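Local atomic coordinates of tannase (Fusobacterium nucleatum subsp. nucleatum ATCC 25586, PDB entry 6YQ4), a protein that hydrolyses gallotannins, probably detoxifying these plant polyphenols for the bacterium, and binds a magnesium ion. Residues Glu55-Asn60 and Gly108-Ala113. Residues are numbered along the deposited sequence; the frame is centred on the assembly and turned at random.
Sequences EEYFNN and GYVVAA
Tyr57 reaches out from the 3-10 turn 55-58 and sets its phenol against Gly108, where the chain leaves helix 100-106 to enter strand 110-114. Its OH donates a hydrogen bond to Gly108 O at 2.5 Å, a short distance for such a pair. The hydroxyl lies in the carbonyl plane on a lone pair, with a C=O...OH angle of 124°, and the carbonyl oxygen sits at the edge of the ring, near the ring plane. With CG of Tyr57 anti to the carbonyl carbon (chi1 -65°), the ring extends toward the Gly108 end of segment 108-113. Glycine suits position 108 because the chain takes a positive phi of 90° there, closing the Schellman motif of the helix; having no side chain, it also lets the tyrosine hydroxyl come close to the backbone.

Beyond this close meeting the packing slackens: Val110 CG2 lies at the ring edge, near its plane, 4.4 Å from Tyr57 CD2. The branched valine suits a buried strand position; its side chain packs on Ile53 of strand 48-54 and lies about 4 Å from that of Gly155 and about 5 Å from that of Met153, which bind the magnesium. The chain opens to solvent at Asn59 and Asn60, whereas Tyr57, Gly108 and Val110 are buried.

The loop following strand 48-54 is thus tied to a helix-to-strand junction of the mixed, α/β-hydrolase-like sheet. A long, mostly apolar side chain ending in one donor suits this buried place: its ring lies beside Val110 and Tyr66 while its hydroxyl satisfies a main-chain carbonyl at the helix end.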
# COMPACT_ATOMS: atom_id res chain seq x y z
N GLU A 55 -24.11 13.58 -10.81
CA GLU A 55 -24.92 14.47 -11.62
C GLU A 55 -25.65 15.50 -10.77
O GLU A 55 -25.94 16.61 -11.24
CB GLU A 55 -25.90 13.64 -12.47
CG GLU A 55 -26.87 14.41 -13.38
CD GLU A 55 -26.20 15.24 -14.47
OE1 GLU A 55 -24.97 15.11 -14.66
OE2 GLU A 55 -26.90 16.02 -15.15
N GLU A 56 -25.96 15.15 -9.52
CA GLU A 56 -26.60 16.10 -8.60
C GLU A 56 -25.82 17.40 -8.49
O GLU A 56 -26.42 18.47 -8.30
CB GLU A 56 -26.72 15.47 -7.20
CG GLU A 56 -27.83 14.44 -7.06
CD GLU A 56 -27.48 13.06 -7.62
OE1 GLU A 56 -28.32 12.15 -7.48
OE2 GLU A 56 -26.38 12.90 -8.20
N TYR A 57 -24.49 17.35 -8.60
CA TYR A 57 -23.62 18.49 -8.36
C TYR A 57 -23.60 19.48 -9.52
O TYR A 57 -22.88 20.49 -9.44
CB TYR A 57 -22.22 17.99 -8.04
CG TYR A 57 -22.16 17.21 -6.74
CD1 TYR A 57 -23.22 17.22 -5.84
CD2 TYR A 57 -21.04 16.46 -6.40
CE1 TYR A 57 -23.18 16.50 -4.66
CE2 TYR A 57 -20.98 15.75 -5.22
CZ TYR A 57 -22.05 15.77 -4.36
OH TYR A 57 -21.98 15.06 -3.18
N PHE A 58 -24.37 19.21 -10.57
CA PHE A 58 -24.60 20.14 -11.67
C PHE A 58 -26.04 20.64 -11.71
O PHE A 58 -26.39 21.41 -12.61
CB PHE A 58 -24.22 19.47 -13.00
CG PHE A 58 -22.81 18.99 -13.03
CD1 PHE A 58 -21.79 19.83 -13.46
CD2 PHE A 58 -22.48 17.71 -12.60
CE1 PHE A 58 -20.47 19.40 -13.47
CE2 PHE A 58 -21.17 17.27 -12.61
CZ PHE A 58 -20.17 18.11 -13.05
N ASN A 59 -26.86 20.23 -10.75
CA ASN A 59 -28.25 20.67 -10.67
C ASN A 59 -28.56 21.25 -9.29
O ASN A 59 -29.74 21.30 -8.91
CB ASN A 59 -29.20 19.51 -10.97
CG ASN A 59 -28.85 18.77 -12.25
OD1 ASN A 59 -27.72 18.30 -12.42
ND2 ASN A 59 -29.82 18.63 -13.15
N ASN A 60 -27.54 21.66 -8.53
CA ASN A 60 -27.73 22.33 -7.24
C ASN A 60 -28.42 21.43 -6.22
O ASN A 60 -29.23 21.89 -5.40
CB ASN A 60 -28.48 23.65 -7.40
CG ASN A 60 -27.55 24.79 -7.70
OD1 ASN A 60 -27.06 25.45 -6.79
ND2 ASN A 60 -27.28 25.01 -8.99
N GLY A 108 -21.91 10.19 -2.65
CA GLY A 108 -21.76 11.61 -2.89
C GLY A 108 -20.34 12.14 -2.98
O GLY A 108 -20.16 13.36 -2.95
N TYR A 109 -19.33 11.27 -3.08
CA TYR A 109 -17.96 11.71 -3.29
C TYR A 109 -17.70 12.05 -4.75
O TYR A 109 -18.24 11.43 -5.66
CB TYR A 109 -16.96 10.63 -2.86
CG TYR A 109 -17.00 10.34 -1.39
CD1 TYR A 109 -18.00 9.54 -0.85
CD2 TYR A 109 -16.07 10.89 -0.54
CE1 TYR A 109 -18.06 9.29 0.50
CE2 TYR A 109 -16.13 10.64 0.83
CZ TYR A 109 -17.12 9.85 1.34
OH TYR A 109 -17.17 9.61 2.69
N VAL A 110 -16.84 13.04 -4.97
CA VAL A 110 -16.19 13.19 -6.25
C VAL A 110 -15.07 12.15 -6.34
O VAL A 110 -14.37 11.87 -5.36
CB VAL A 110 -15.66 14.62 -6.45
CG1 VAL A 110 -14.62 14.66 -7.56
CG2 VAL A 110 -16.80 15.56 -6.77
N VAL A 111 -14.92 11.53 -7.50
CA VAL A 111 -13.92 10.49 -7.70
C VAL A 111 -12.89 10.99 -8.69
O VAL A 111 -13.24 11.34 -9.82
CB VAL A 111 -14.56 9.18 -8.18
CG1 VAL A 111 -13.46 8.17 -8.52
CG2 VAL A 111 -15.49 8.65 -7.11
N ALA A 112 -11.64 11.05 -8.25
CA ALA A 112 -10.50 11.30 -9.12
C ALA A 112 -9.59 10.09 -8.98
O ALA A 112 -9.10 9.81 -7.88
CB ALA A 112 -9.77 12.60 -8.76
N ALA A 113 -9.41 9.36 -10.07
CA ALA A 113 -8.71 8.07 -10.06
C ALA A 113 -7.52 8.13 -11.01
O ALA A 113 -7.68 7.99 -12.24
CB ALA A 113 -9.67 6.94 -10.47